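Vacuolar protein sorting protein 36 (Saccharomyces cerevisiae, PDB 2CAY) probably binds membrane lipids through its N-terminal PH (GLUE) domain, as a subunit of the ESCRT-II complex that sorts proteins into multivesicular bodies. Local coordinates at residues Arg54-Ser59 against Ile63-Ala68; Glu16-Ser19 against Pro23-Arg26. All coordinates share one frame; numbering follows the deposited sequence.

In the fold
Contact 1 is the beta hairpin of strands 53-58 and 61-66, near the middle of one sheet of the PH fold, whereas contact 2 draws together two parts of the surface loop between strands 13-14 and 31-35. Their centres lie about 10 Å apart, and the loop packs on the face of the hairpin that carries F56, I63 and I65. CD1 of I65 lies 3.6 Å from CG2 of T17, CD1 of I63 is equally close to CD1 of L25, and CZ of F56 reaches to 3.7 Å from CD of P23. The loop thus packs over F56, I63 and I65 on this side of the hairpin, while I55 and L57 meet helix 122-137 on the opposite side.

Contact 1: residues Arg54-Ser59 against Ile63-Ala68; sequences RIFLTS and IYIDDA
The antiparallel beta hairpin of strands 53-58 and 61-66, a building block of the PH-domain core, brings R54, I55 and F56 alongside I65, Y64 and I63. R54 and I65 form one hydrogen-bonded pair: N of I65 gives R54 O a nearly straight bond of 2.8 Å, while the return bond from R54 N to I65 O is longer and more bent, at 142°. F56 and I63 form the second, with both bonds, F56 N to I63 O and I63 N to F56 O, 2.8 Å long. Between them, I55 and Y64 make a non-hydrogen-bonded pair; on the face of the sheet opposite R54 and F56, CD1 of I55 lies 3.9 Å from CB of Y64. The F56 ring sits beside I65, its CE1 3.5 Å from CG1, because CG stands anti to the carbonyl carbon (chi1 -71°). This ring meets the R54 guanidinium edge-on, with CZ 3.7 Å above the guanidinium plane, over its centre, and R54 NH2 in the ring plane. Further along, CG2 of T58 touches CD1 of I63, and the T58 hydroxyl is hydrogen-bonded to E29. On the I55 side of the sheet, OH of Y64 donates to the anti lone pair of D66 OD1 at 2.8 Å. The four backbone bonds satisfy these N-H and C=O groups in a largely buried hairpin, so I55, F56, I63 and I65 present apolar surface to the layers on either side.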
loop_
_atom_site.group_PDB
_atom_site.type_symbol
_atom_site.label_atom_id
_atom_site.label_comp_id
_atom_site.label_asym_id
_atom_site.label_seq_id
_atom_site.Cartn_x
_atom_site.Cartn_y
_atom_site.Cartn_z
ATOM N N ARG A 54 -3.613 -6.364 -25.478
ATOM C CA ARG A 54 -4.232 -5.059 -25.325
ATOM C C ARG A 54 -5.414 -5.225 -24.381
ATOM O O ARG A 54 -6.078 -6.283 -24.353
ATOM C CB ARG A 54 -4.717 -4.518 -26.675
ATOM C CG ARG A 54 -3.593 -4.017 -27.548
ATOM C CD ARG A 54 -4.166 -3.213 -28.700
ATOM N NE ARG A 54 -4.934 -4.106 -29.553
ATOM C CZ ARG A 54 -5.723 -3.715 -30.549
ATOM N NH1 ARG A 54 -5.869 -2.414 -30.833
ATOM N NH2 ARG A 54 -6.368 -4.640 -31.255
ATOM N N ILE A 55 -5.669 -4.191 -23.589
ATOM C CA ILE A 55 -6.784 -4.219 -22.678
ATOM C C ILE A 55 -7.777 -3.150 -23.135
ATOM O O ILE A 55 -7.371 -2.025 -23.455
ATOM C CB ILE A 55 -6.310 -4.082 -21.166
ATOM C CG1 ILE A 55 -7.377 -4.587 -20.188
ATOM C CG2 ILE A 55 -5.887 -2.651 -20.824
ATOM C CD1 ILE A 55 -7.456 -6.132 -20.104
ATOM N N PHE A 56 -9.054 -3.525 -23.231
ATOM C CA PHE A 56 -10.125 -2.611 -23.665
ATOM C C PHE A 56 -11.109 -2.452 -22.527
ATOM O O PHE A 56 -11.556 -3.457 -21.939
ATOM C CB PHE A 56 -10.949 -3.190 -24.840
ATOM C CG PHE A 56 -10.241 -3.239 -26.155
ATOM C CD1 PHE A 56 -9.131 -4.062 -26.345
ATOM C CD2 PHE A 56 -10.709 -2.495 -27.227
ATOM C CE1 PHE A 56 -8.476 -4.124 -27.601
ATOM C CE2 PHE A 56 -10.063 -2.548 -28.484
ATOM C CZ PHE A 56 -8.956 -3.365 -28.664
ATOM N N LEU A 57 -11.492 -1.221 -22.243
ATOM C CA LEU A 57 -12.604 -0.960 -21.370
ATOM C C LEU A 57 -13.790 -0.567 -22.244
ATOM O O LEU A 57 -13.676 0.346 -23.101
ATOM C CB LEU A 57 -12.285 0.186 -20.386
ATOM C CG LEU A 57 -13.480 0.645 -19.518
ATOM C CD1 LEU A 57 -13.708 -0.399 -18.398
ATOM C CD2 LEU A 57 -13.105 2.002 -18.886
ATOM N N THR A 58 -14.925 -1.224 -22.015
ATOM C CA THR A 58 -16.164 -0.822 -22.656
ATOM C C THR A 58 -17.134 -0.407 -21.580
ATOM O O THR A 58 -16.882 -0.566 -20.365
ATOM C CB THR A 58 -16.811 -1.951 -23.545
ATOM O OG1 THR A 58 -17.456 -2.906 -22.702
ATOM C CG2 THR A 58 -15.809 -2.655 -24.472
ATOM N N SER A 59 -18.265 0.127 -22.028
ATOM C CA SER A 59 -19.395 0.414 -21.193
ATOM C C SER A 59 -19.890 -0.799 -20.350
ATOM O O SER A 59 -20.538 -0.603 -19.346
ATOM C CB SER A 59 -20.574 0.953 -22.070
ATOM O OG SER A 59 -20.768 0.188 -23.265
ATOM N N ILE A 63 -11.959 -6.206 -21.443
ATOM C CA ILE A 63 -11.637 -7.218 -22.424
ATOM C C ILE A 63 -10.155 -7.310 -22.656
ATOM O O ILE A 63 -9.497 -6.319 -22.922
ATOM C CB ILE A 63 -12.354 -6.931 -23.764
ATOM C CG1 ILE A 63 -13.893 -7.012 -23.595
ATOM C CG2 ILE A 63 -11.811 -7.876 -24.895
ATOM C CD1 ILE A 63 -14.654 -6.406 -24.795
ATOM N N TYR A 64 -9.615 -8.513 -22.547
ATOM C CA TYR A 64 -8.207 -8.757 -22.854
ATOM C C TYR A 64 -8.076 -9.376 -24.240
ATOM O O TYR A 64 -8.640 -10.458 -24.479
ATOM C CB TYR A 64 -7.589 -9.665 -21.775
ATOM C CG TYR A 64 -6.221 -10.208 -22.121
ATOM C CD1 TYR A 64 -5.043 -9.512 -21.764
ATOM C CD2 TYR A 64 -6.096 -11.412 -22.822
ATOM C CE1 TYR A 64 -3.796 -10.008 -22.109
ATOM C CE2 TYR A 64 -4.848 -11.913 -23.170
ATOM C CZ TYR A 64 -3.713 -11.203 -22.805
ATOM O OH TYR A 64 -2.491 -11.703 -23.150
ATOM N N ILE A 65 -7.325 -8.707 -25.127
ATOM C CA ILE A 65 -7.057 -9.221 -26.496
ATOM C C ILE A 65 -5.609 -9.702 -26.591
ATOM O O ILE A 65 -4.661 -8.886 -26.597
ATOM C CB ILE A 65 -7.335 -8.154 -27.615
ATOM C CG1 ILE A 65 -8.765 -7.595 -27.532
ATOM C CG2 ILE A 65 -7.018 -8.733 -29.007
ATOM C CD1 ILE A 65 -9.895 -8.657 -27.591
ATOM N N ASP A 66 -5.434 -11.021 -26.648
ATOM C CA ASP A 66 -4.107 -11.616 -26.704
ATOM C C ASP A 66 -3.294 -11.163 -27.921
ATOM O O ASP A 66 -3.803 -11.171 -29.041
ATOM C CB ASP A 66 -4.214 -13.151 -26.648
ATOM C CG ASP A 66 -2.889 -13.799 -26.333
ATOM O OD1 ASP A 66 -2.305 -13.501 -25.250
ATOM O OD2 ASP A 66 -2.409 -14.576 -27.195
ATOM N N ASP A 67 -2.041 -10.753 -27.719
ATOM C CA ASP A 67 -1.230 -10.288 -28.840
ATOM C C ASP A 67 -0.930 -11.440 -29.809
ATOM O O ASP A 67 -1.061 -11.266 -31.016
ATOM C CB ASP A 67 0.082 -9.654 -28.380
ATOM C CG ASP A 67 -0.082 -8.191 -27.917
ATOM O OD1 ASP A 67 -1.175 -7.572 -28.071
ATOM O OD2 ASP A 67 0.918 -7.646 -27.404
ATOM N N ALA A 68 -0.559 -12.602 -29.266
ATOM C CA ALA A 68 -0.081 -13.735 -30.057
ATOM C C ALA A 68 -1.230 -14.461 -30.777
ATOM O O ALA A 68 -1.154 -14.708 -31.993
ATOM C CB ALA A 68 0.733 -14.713 -29.177
#

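Contact 2: residues Glu16-Ser19 against Pro23-Arg26; sequences ETTS and PLLR
L24 lies against E16 and T18 where the loop between strands 13-14 and 31-35 of the PH domain doubles back, the two segments joined by a single bridge between T17 and P23. CB of L24 rests 3.8 Å from O of E16, and CG is just as near to that oxygen. There the branches part: CD1 goes to E16, 4.0 Å from its CB and slightly closer to OE1, whereas CD2 reaches over to CG2 of T18 at 3.7 Å. CG stands anti to the carbonyl carbon (chi1 -58°), which places the branch point beside the E16 carbonyl oxygen; chi2 near 180° then turns CD1 to E16 and CD2 to T18. The backbone N of L24 donates to O of E16 in a nearly straight bond of 3.0 Å. T17 points away from 23-26, and its CG2 passes CA of P23 at 4.2 Å on the side of the hairpin, while its OG1 bonds to O of T18. An alanine in place of T17 would remove both groups, and would probably leave a gap beside P23 and I65 and cost the T18 carbonyl its hydroxyl donor. The T18 hydroxyl bonds to S20 and to N of Q22, both within the residues that link the two segments. A water completes the contact, accepting from N of E16 at 3.1 Å and giving a weak bond of 3.4 Å to O of L24.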
loop_
_atom_site.group_PDB
_atom_site.type_symbol
_atom_site.label_atom_id
_atom_site.label_comp_id
_atom_site.label_asym_id
_atom_site.label_seq_id
_atom_site.Cartn_x
_atom_site.Cartn_y
_atom_site.Cartn_z
ATOM N N GLU A 16 -14.727 -13.173 -28.931
ATOM C CA GLU A 16 -14.364 -13.318 -30.346
ATOM C C GLU A 16 -13.753 -12.023 -30.830
ATOM O O GLU A 16 -14.181 -10.938 -30.406
ATOM C CB GLU A 16 -15.614 -13.606 -31.192
ATOM C CG GLU A 16 -16.353 -14.912 -30.889
ATOM C CD GLU A 16 -17.509 -15.152 -31.883
ATOM O OE1 GLU A 16 -17.406 -14.676 -33.030
ATOM O OE2 GLU A 16 -18.519 -15.773 -31.519
ATOM N N THR A 17 -12.769 -12.136 -31.713
ATOM C CA THR A 17 -12.156 -10.983 -32.363
ATOM C C THR A 17 -12.041 -11.167 -33.889
ATOM O O THR A 17 -12.154 -12.288 -34.405
ATOM C CB THR A 17 -10.730 -10.741 -31.853
ATOM O OG1 THR A 17 -9.849 -11.720 -32.418
ATOM C CG2 THR A 17 -10.667 -10.789 -30.329
ATOM N N THR A 18 -11.808 -10.069 -34.602
ATOM C CA THR A 18 -11.409 -10.159 -35.998
ATOM C C THR A 18 -9.993 -10.740 -36.097
ATOM O O THR A 18 -9.261 -10.872 -35.105
ATOM C CB THR A 18 -11.489 -8.785 -36.702
ATOM O OG1 THR A 18 -10.446 -7.932 -36.191
ATOM C CG2 THR A 18 -12.852 -8.126 -36.464
ATOM N N SER A 19 -9.603 -11.132 -37.303
ATOM C CA SER A 19 -8.251 -11.623 -37.534
ATOM C C SER A 19 -7.193 -10.627 -37.024
ATOM O O SER A 19 -6.162 -11.021 -36.446
ATOM C CB SER A 19 -8.076 -11.900 -39.038
ATOM O OG SER A 19 -8.812 -10.941 -39.810
ATOM N N PRO A 23 -11.997 -6.635 -31.052
ATOM C CA PRO A 23 -13.081 -7.397 -30.405
ATOM C C PRO A 23 -14.433 -7.153 -31.064
ATOM O O PRO A 23 -14.710 -6.040 -31.525
ATOM C CB PRO A 23 -13.086 -6.882 -28.954
ATOM C CG PRO A 23 -12.415 -5.540 -29.016
ATOM C CD PRO A 23 -11.465 -5.561 -30.184
ATOM N N LEU A 24 -15.257 -8.193 -31.108
ATOM C CA LEU A 24 -16.602 -8.086 -31.647
ATOM C C LEU A 24 -17.522 -7.790 -30.479
ATOM O O LEU A 24 -17.687 -8.613 -29.583
ATOM C CB LEU A 24 -17.009 -9.393 -32.368
ATOM C CG LEU A 24 -16.075 -9.818 -33.517
ATOM C CD1 LEU A 24 -16.563 -11.084 -34.213
ATOM C CD2 LEU A 24 -15.898 -8.703 -34.523
ATOM N N LEU A 25 -18.093 -6.595 -30.479
ATOM C CA LEU A 25 -18.785 -6.062 -29.312
ATOM C C LEU A 25 -20.281 -6.295 -29.395
ATOM O O LEU A 25 -20.840 -6.489 -30.490
ATOM C CB LEU A 25 -18.450 -4.578 -29.158
ATOM C CG LEU A 25 -17.260 -4.088 -28.292
ATOM C CD1 LEU A 25 -16.258 -5.121 -27.793
ATOM C CD2 LEU A 25 -16.561 -2.874 -28.877
ATOM N N ARG A 26 -20.922 -6.280 -28.233
ATOM C CA ARG A 26 -22.350 -6.506 -28.146
ATOM C C ARG A 26 -23.147 -5.299 -28.634
ATOM O O ARG A 26 -22.604 -4.190 -28.751
ATOM C CB ARG A 26 -22.715 -6.941 -26.726
ATOM C CG ARG A 26 -21.886 -8.161 -26.336
ATOM C CD ARG A 26 -22.393 -8.928 -25.138
ATOM N NE ARG A 26 -22.167 -8.230 -23.887
ATOM C CZ ARG A 26 -21.647 -8.755 -22.772
ATOM N NH1 ARG A 26 -21.245 -10.017 -22.683
ATOM N NH2 ARG A 26 -21.523 -7.977 -21.719
HETATM O O HOH W 1 -17.470 -11.812 -28.454
#